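Long-range contacts in uncharacterized protein (Streptococcus pneumoniae, PDB 3LFT), which probably serves as the substrate-binding protein of an ABC transporter and, as crystallised, holds L-tryptophan in a cleft between two lobes: residues L8-H13 with I194-A199; I69-A74 with A89-P94; E166-P171 with S185-I190. All blocks are in the same frame, centred on the assembly; numbering follows the deposited sequence. Where two conformers were deposited one is given.

Contacts 1 and 2 are buried and share the tryptophan pocket, whereas contact 3 lies at a partly exposed edge about 20 Å, centre to centre, from contact 1. Contact 2 stays within the six-stranded lobe, where strands 65-69 and 86-89 end and polar groups grip the amino-acid head of the ligand. Contact 1 bridges the lobes, bringing the loop after strand 3-9 to helix 196-200, packing against the indole and adding one amide bond to the carboxylate. It also meets contact 2 through backbone pairing of 8-10 with Ile-69. Contact 3 belongs to the four-stranded lobe and relies on apolar packing; its strand 189-192 leads into helix 196-200 of contact 1.

Contact 1. Residues L8-H13 with I194-A199; sequences LQFVSH and IDNTIA. With TRP (tryptophan), chain C.
The loop leaving strand 3-9 closes on helix 196-200, the CA atoms nearing from 7.6 Å at Val-11 and Asn-196 to 6.3 Å at His-13 and Ala-199. The methyl of Ala-199 sits squarely over one face of the His-13 ring, its CB 3.6 Å from the ring centroid and 4° off the normal, a CH-pi contact. His-13 reaches it because CG is folded between its own backbone N and carbonyl carbon (chi1 71°). At the ring edge, CE1 lies 2.9 Å from Asn-196 OD1, short for carbon and oxygen; OD1 is buried without a partner in the model, so the imidazole may be modelled flipped, and NE2 in that place could bond to it. Lower down the asparagine, CB meets the edge of the Phe-10 ring, 3.9 Å from CD2, with ring and amide planes 76° apart. The amide's other end serves the ligand: ND2 donates to the tryptophan carboxylate O over 2.9 Å. The indole is packed by Ile-194 CG2, 3.3 Å from ligand CD2, and by the His-13 imidazole. Asp-195 caps the start of helix 196-200 through OD1, which Ile-198 N approaches at 2.8 Å on the anti side, while its OD2 binds Ser-141 and Ser-147. Periplasmic-type binding proteins enclose their ligand between two lobes, and here both lobes touch the tryptophan, consistent with a closed form held partly by the ligand itself.

Contact 2. Residues I69-A74 with A89-P94; sequences IATPAA and AAITDP. With TRP (tryptophan), chain C.
Ile-69 pairs with Ala-89 in a parallel bridge at the ends of strands 65-69 and 86-89, and its CG1 packs against Ala-89 CB at 4.0 Å. Ala-70 follows with a backbone bond from its N to Ala-89 O, 3.1 Å long. Here the chain turns into helix 71-80, which carries it on to strand 86-89: a beta-alpha-beta crossover of the Rossmann-like kind, with the ligand at the strand ends. Thr-71, the first residue of the helix, grips the tryptophan carboxylate twice, its N donating almost straight to ligand O (2.8 Å, 176°) and its OG1 to ligand OXT. With OG1 anti to the carbonyl carbon (chi1 -69°), the hydroxyl also accepts from a water that Asp-93 N binds in turn. Thr-92 N adds a second donor to OXT at 3.0 Å, and the helix N-terminus would favour the negative charge. Opposite in sign, the ligand amino group gives hydrogen bonds to Ala-90 O and to Thr-92 OG1, each 2.8 Å from ligand N. Asp-115 and Gln-236 add further bonds to the ligand. A turn further along the helix, Ala-74 sets its CB 3.9 Å from Ile-91 CG1, while Ile-91 CD1 rests against the carbonyl of Ala-70.

Contact 3. Residues E166-P171 with S185-I190; sequences ETFAVP and SKVDAI
Apolar packing carries most of this contact, with Phe-168 at its centre. The ring's CE2 comes to 4.0 Å from Val-187 CG1, and these two side chains run past one another in opposite senses. The valine methyl reaches the ring from an oblique position. Phe-168 also receives the aliphatic part of Lys-186: lysine CD lies at the rim of the ring, near its plane, 4.0 Å from CZ and 4.1 Å from CE1. The two side chains cross at a slant, so the methylene meets ring hydrogens rather than the pi cloud. Glu-166 reaches out away from its strand, extended, with CG anti to the backbone N (chi1 -174°), and its OE2 makes loose contacts with carbon, 4.2 Å from Lys-186 CB and 4.4 Å from Val-187 CG1.

The topology explains why no backbone bond joins the segments. Strands 164-170 and 189-192 flank strand 135-141 in a four-stranded parallel sheet, and the chain passes from one to the other through helix 176-183, a beta-alpha-beta crossover that skips over the middle strand. Phe-168 touches Thr-179 and Met-183 of that helix, so its ring lies between the outermost strand, the crossing helix and the turn that leads into strand 189-192.

Charge plays a looser part. Lys-186 bends at its last torsion (chi4 -71°), leaving NZ 4.7 Å from Glu-166 OE1, a separation at which the opposite charges probably attract without forming a salt bridge; crystal packing may influence the end of this exposed lysine.

Contact 1. Residues L8-H13 with I194-A199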
# COMPACT_ATOMS: atom_id res chain seq x y z
N LEU A 8 -0.31 -14.31 5.53
CA LEU A 8 -1.60 -14.00 4.91
C LEU A 8 -1.42 -12.77 4.04
O LEU A 8 -1.12 -11.68 4.54
CB LEU A 8 -2.69 -13.75 5.98
CG LEU A 8 -4.08 -13.39 5.42
CD1 LEU A 8 -4.68 -14.54 4.61
CD2 LEU A 8 -5.02 -12.98 6.57
N GLN A 9 -1.56 -12.97 2.73
CA GLN A 9 -1.57 -11.85 1.80
C GLN A 9 -3.03 -11.47 1.56
O GLN A 9 -3.86 -12.31 1.25
CB GLN A 9 -0.86 -12.24 0.52
CG GLN A 9 -0.79 -11.09 -0.49
CD GLN A 9 0.08 -11.42 -1.67
OE1 GLN A 9 1.12 -12.08 -1.54
NE2 GLN A 9 -0.34 -10.95 -2.85
N PHE A 10 -3.34 -10.18 1.70
CA PHE A 10 -4.75 -9.78 1.69
C PHE A 10 -5.41 -10.09 0.35
O PHE A 10 -6.54 -10.58 0.32
CB PHE A 10 -4.91 -8.29 2.03
CG PHE A 10 -6.32 -7.78 1.87
CD1 PHE A 10 -7.40 -8.43 2.50
CD2 PHE A 10 -6.58 -6.67 1.08
CE1 PHE A 10 -8.68 -7.96 2.34
CE2 PHE A 10 -7.88 -6.20 0.91
CZ PHE A 10 -8.93 -6.84 1.54
N VAL A 11 -4.72 -9.81 -0.76
CA VAL A 11 -5.31 -9.91 -2.09
C VAL A 11 -4.16 -9.97 -3.07
O VAL A 11 -3.03 -9.60 -2.76
CB VAL A 11 -6.23 -8.68 -2.39
CG1 VAL A 11 -5.43 -7.38 -2.52
CG2 VAL A 11 -7.10 -8.86 -3.62
N SER A 12 -4.45 -10.42 -4.29
CA SER A 12 -3.47 -10.34 -5.37
C SER A 12 -3.54 -8.98 -6.03
O SER A 12 -4.50 -8.65 -6.72
CB SER A 12 -3.70 -11.45 -6.40
OG SER A 12 -3.42 -12.71 -5.83
N HIS A 13 -2.53 -8.16 -5.79
CA HIS A 13 -2.23 -7.07 -6.71
C HIS A 13 -0.71 -6.99 -6.82
O HIS A 13 -0.01 -7.47 -5.93
CB HIS A 13 -3.01 -5.79 -6.35
CG HIS A 13 -2.57 -5.10 -5.10
ND1 HIS A 13 -3.35 -4.99 -3.97
CD2 HIS A 13 -1.47 -4.34 -4.88
CE1 HIS A 13 -2.73 -4.22 -3.09
NE2 HIS A 13 -1.58 -3.83 -3.62
N ILE A 194 -2.61 4.69 -1.31
CA ILE A 194 -2.11 3.32 -1.21
C ILE A 194 -3.29 2.47 -0.71
O ILE A 194 -3.49 2.31 0.50
CB ILE A 194 -0.86 3.23 -0.29
CG1 ILE A 194 0.22 4.24 -0.68
CG2 ILE A 194 -0.29 1.83 -0.33
CD1 ILE A 194 1.33 4.32 0.36
N ASP A 195 -4.09 1.99 -1.66
CA ASP A 195 -5.41 1.44 -1.40
C ASP A 195 -5.50 0.08 -2.09
O ASP A 195 -5.34 -0.02 -3.31
CB ASP A 195 -6.47 2.41 -1.94
CG ASP A 195 -7.88 1.95 -1.67
OD1 ASP A 195 -8.33 0.96 -2.29
OD2 ASP A 195 -8.54 2.58 -0.80
N ASN A 196 -5.74 -0.98 -1.32
CA ASN A 196 -5.74 -2.33 -1.89
C ASN A 196 -6.92 -2.59 -2.82
O ASN A 196 -6.77 -3.32 -3.80
CB ASN A 196 -5.77 -3.37 -0.77
CG ASN A 196 -4.54 -3.30 0.08
OD1 ASN A 196 -3.48 -3.75 -0.33
ND2 ASN A 196 -4.67 -2.75 1.29
N THR A 197 -8.08 -2.03 -2.50
CA THR A 197 -9.29 -2.21 -3.32
C THR A 197 -9.06 -1.64 -4.72
O THR A 197 -9.24 -2.33 -5.73
CB THR A 197 -10.54 -1.58 -2.63
OG1 THR A 197 -10.68 -2.14 -1.32
CG2 THR A 197 -11.82 -1.80 -3.44
N ILE A 198 -8.63 -0.38 -4.78
CA ILE A 198 -8.44 0.26 -6.08
C ILE A 198 -7.24 -0.39 -6.77
O ILE A 198 -7.26 -0.59 -7.98
CB ILE A 198 -8.28 1.79 -5.97
CG1 ILE A 198 -9.43 2.40 -5.17
CG2 ILE A 198 -8.17 2.44 -7.35
CD1 ILE A 198 -10.86 2.14 -5.71
N ALA A 199 -6.20 -0.75 -6.01
CA ALA A 199 -5.05 -1.39 -6.69
C ALA A 199 -5.44 -2.71 -7.35
O ALA A 199 -4.95 -3.06 -8.43
CB ALA A 199 -3.88 -1.60 -5.73
N TRP C . 0.14 -0.18 2.62
CA TRP C . -1.11 -0.86 2.20
C TRP C . -1.96 -1.14 3.40
O TRP C . -2.84 -2.00 3.35
CB TRP C . -0.77 -2.15 1.44
CG TRP C . 0.02 -1.86 0.19
CD1 TRP C . 1.39 -1.98 0.00
CD2 TRP C . -0.52 -1.36 -1.08
NE1 TRP C . 1.72 -1.60 -1.28
CE2 TRP C . 0.64 -1.21 -1.96
CE3 TRP C . -1.80 -1.03 -1.48
CZ2 TRP C . 0.44 -0.73 -3.24
CZ3 TRP C . -1.97 -0.55 -2.78
CH2 TRP C . -0.85 -0.41 -3.63
OXT TRP C . -1.78 -0.49 4.44

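Contact 2. Residues I69-A74 with A89-P94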
# COMPACT_ATOMS: atom_id res chain seq x y z
N ILE A 69 0.28 -9.26 5.08
CA ILE A 69 0.63 -8.34 3.99
C ILE A 69 -0.60 -7.52 3.65
O ILE A 69 -1.61 -8.07 3.17
CB ILE A 69 1.15 -9.09 2.72
CG1 ILE A 69 2.24 -10.10 3.09
CG2 ILE A 69 1.66 -8.05 1.70
CD1 ILE A 69 2.80 -10.90 1.89
N ALA A 70 -0.49 -6.22 3.95
CA ALA A 70 -1.54 -5.19 3.83
C ALA A 70 -2.39 -5.13 5.09
O ALA A 70 -2.53 -6.13 5.82
CB ALA A 70 -2.41 -5.34 2.55
N THR A 71 -2.95 -3.96 5.35
CA THR A 71 -3.65 -3.66 6.58
C THR A 71 -4.78 -4.65 6.92
O THR A 71 -4.81 -5.14 8.05
CB THR A 71 -4.12 -2.17 6.58
OG1 THR A 71 -2.97 -1.33 6.67
CG2 THR A 71 -5.04 -1.85 7.75
N PRO A 72 -5.65 -5.01 5.96
CA PRO A 72 -6.72 -5.95 6.38
C PRO A 72 -6.19 -7.31 6.82
O PRO A 72 -6.80 -7.96 7.67
CB PRO A 72 -7.59 -6.07 5.14
CG PRO A 72 -7.37 -4.74 4.42
CD PRO A 72 -5.89 -4.48 4.61
N ALA A 73 -5.08 -7.76 6.24
CA ALA A 73 -4.50 -9.04 6.64
C ALA A 73 -3.88 -8.95 8.03
O ALA A 73 -4.11 -9.83 8.86
CB ALA A 73 -3.49 -9.53 5.63
N ALA A 74 -3.11 -7.90 8.30
CA ALA A 74 -2.53 -7.73 9.62
C ALA A 74 -3.64 -7.57 10.66
O ALA A 74 -3.51 -8.12 11.75
CB ALA A 74 -1.58 -6.53 9.64
N ALA A 89 3.38 -6.39 7.22
CA ALA A 89 4.14 -6.14 6.00
C ALA A 89 3.44 -5.06 5.19
O ALA A 89 2.47 -5.34 4.46
CB ALA A 89 4.27 -7.41 5.19
N ALA A 90 3.96 -3.84 5.32
CA ALA A 90 3.45 -2.66 4.60
C ALA A 90 2.05 -2.26 5.03
O ALA A 90 1.08 -2.30 4.26
CB ALA A 90 3.54 -2.86 3.07
N ILE A 91 1.95 -1.82 6.29
CA ILE A 91 0.71 -1.27 6.86
C ILE A 91 0.93 0.25 6.91
O ILE A 91 1.82 0.74 7.61
CB ILE A 91 0.47 -1.84 8.27
CG1 ILE A 91 -0.20 -3.23 8.20
CG2 ILE A 91 -0.45 -0.93 9.10
CD1 ILE A 91 0.37 -4.24 7.18
N THR A 92 0.12 0.99 6.17
CA THR A 92 0.37 2.43 6.00
C THR A 92 0.23 3.24 7.29
O THR A 92 1.00 4.16 7.55
CB THR A 92 -0.51 2.99 4.86
OG1 THR A 92 -0.02 2.46 3.62
CG2 THR A 92 -0.57 4.51 4.79
N ASP A 93 -0.75 2.88 8.11
CA ASP A 93 -1.01 3.63 9.35
C ASP A 93 -1.29 2.67 10.51
O ASP A 93 -2.45 2.42 10.85
CB ASP A 93 -2.20 4.59 9.15
CG ASP A 93 -2.57 5.35 10.42
OD1 ASP A 93 -1.78 5.36 11.39
OD2 ASP A 93 -3.66 5.93 10.44
N PRO A 94 -0.24 2.14 11.14
CA PRO A 94 -0.42 1.14 12.19
C PRO A 94 -1.20 1.66 13.40
O PRO A 94 -1.96 0.91 13.98
CB PRO A 94 1.01 0.76 12.59
CG PRO A 94 1.88 1.23 11.52
CD PRO A 94 1.16 2.28 10.70
N TRP C . 0.14 -0.18 2.62
CA TRP C . -1.11 -0.86 2.20
C TRP C . -1.96 -1.14 3.40
O TRP C . -2.84 -2.00 3.35
CB TRP C . -0.77 -2.15 1.44
CG TRP C . 0.02 -1.86 0.19
CD1 TRP C . 1.39 -1.98 0.00
CD2 TRP C . -0.52 -1.36 -1.08
NE1 TRP C . 1.72 -1.60 -1.28
CE2 TRP C . 0.64 -1.21 -1.96
CE3 TRP C . -1.80 -1.03 -1.48
CZ2 TRP C . 0.44 -0.73 -3.24
CZ3 TRP C . -1.97 -0.55 -2.78
CH2 TRP C . -0.85 -0.41 -3.63
OXT TRP C . -1.78 -0.49 4.44
O HOH W 1 -3.05 1.22 7.73

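Contact 3. Residues E166-P171 with S185-I190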
# COMPACT_ATOMS: atom_id res chain seq x y z
N GLU A 166 -12.28 16.42 -3.78
CA GLU A 166 -13.61 15.84 -3.57
C GLU A 166 -13.41 14.34 -3.42
O GLU A 166 -12.66 13.71 -4.18
CB GLU A 166 -14.53 16.12 -4.77
CG GLU A 166 -15.99 15.66 -4.58
CD GLU A 166 -16.96 16.31 -5.57
OE1 GLU A 166 -18.18 16.07 -5.42
OE2 GLU A 166 -16.52 17.05 -6.47
N THR A 167 -14.09 13.75 -2.44
CA THR A 167 -13.92 12.32 -2.14
C THR A 167 -14.96 11.44 -2.84
O THR A 167 -16.14 11.81 -2.92
CB THR A 167 -13.90 12.06 -0.63
OG1 THR A 167 -15.10 12.57 -0.04
CG2 THR A 167 -12.70 12.75 -0.01
N PHE A 168 -14.49 10.31 -3.36
CA PHE A 168 -15.32 9.33 -4.04
C PHE A 168 -14.94 7.96 -3.49
O PHE A 168 -14.14 7.22 -4.07
CB PHE A 168 -15.15 9.40 -5.56
CG PHE A 168 -15.58 10.71 -6.15
CD1 PHE A 168 -16.90 10.88 -6.60
CD2 PHE A 168 -14.69 11.78 -6.22
CE1 PHE A 168 -17.30 12.10 -7.14
CE2 PHE A 168 -15.09 13.00 -6.74
CZ PHE A 168 -16.40 13.16 -7.20
N ALA A 169 -15.50 7.66 -2.32
CA ALA A 169 -15.26 6.38 -1.68
C ALA A 169 -16.16 5.31 -2.27
O ALA A 169 -17.33 5.58 -2.60
CB ALA A 169 -15.45 6.48 -0.18
N VAL A 170 -15.60 4.13 -2.45
CA VAL A 170 -16.35 2.94 -2.84
C VAL A 170 -16.25 1.88 -1.74
O VAL A 170 -15.22 1.79 -1.06
CB VAL A 170 -15.86 2.36 -4.20
CG1 VAL A 170 -16.07 3.37 -5.33
CG2 VAL A 170 -14.38 1.97 -4.16
N PRO A 171 -17.31 1.07 -1.54
CA PRO A 171 -17.19 -0.01 -0.54
C PRO A 171 -16.48 -1.26 -1.04
O PRO A 171 -16.08 -2.11 -0.23
CB PRO A 171 -18.65 -0.34 -0.21
CG PRO A 171 -19.39 -0.04 -1.49
CD PRO A 171 -18.69 1.19 -2.05
N SER A 185 -16.55 13.77 -14.65
CA SER A 185 -17.28 14.96 -15.09
C SER A 185 -17.19 16.08 -14.04
O SER A 185 -17.62 17.21 -14.29
CB SER A 185 -18.74 14.62 -15.35
OG SER A 185 -19.50 14.70 -14.15
N LYS A 186 -16.64 15.75 -12.87
CA LYS A 186 -16.59 16.67 -11.73
C LYS A 186 -15.19 17.17 -11.36
O LYS A 186 -15.05 18.19 -10.67
CB LYS A 186 -17.19 16.01 -10.49
CG LYS A 186 -18.70 15.78 -10.56
CD LYS A 186 -19.17 14.92 -9.40
CE LYS A 186 -20.69 14.82 -9.34
NZ LYS A 186 -21.29 16.12 -8.92
N VAL A 187 -14.17 16.43 -11.79
CA VAL A 187 -12.80 16.72 -11.35
C VAL A 187 -11.83 16.77 -12.52
O VAL A 187 -12.13 16.27 -13.61
CB VAL A 187 -12.29 15.71 -10.29
CG1 VAL A 187 -13.26 15.61 -9.13
CG2 VAL A 187 -12.04 14.32 -10.91
N ASP A 188 -10.67 17.39 -12.27
CA ASP A 188 -9.65 17.53 -13.29
C ASP A 188 -8.64 16.40 -13.30
O ASP A 188 -7.96 16.18 -14.29
CB ASP A 188 -8.91 18.85 -13.11
CG ASP A 188 -9.83 20.04 -13.19
OD1 ASP A 188 -10.73 20.04 -14.05
OD2 ASP A 188 -9.64 20.96 -12.36
N ALA A 189 -8.52 15.70 -12.17
CA ALA A 189 -7.55 14.63 -12.02
C ALA A 189 -8.06 13.67 -10.99
O ALA A 189 -8.83 14.06 -10.10
CB ALA A 189 -6.19 15.20 -11.58
N ILE A 190 -7.64 12.42 -11.12
CA ILE A 190 -7.98 11.36 -10.16
C ILE A 190 -6.74 11.05 -9.36
O ILE A 190 -5.67 10.86 -9.95
CB ILE A 190 -8.47 10.07 -10.88
CG1 ILE A 190 -9.74 10.34 -11.70
CG2 ILE A 190 -8.69 8.93 -9.87
CD1 ILE A 190 -10.03 9.26 -12.72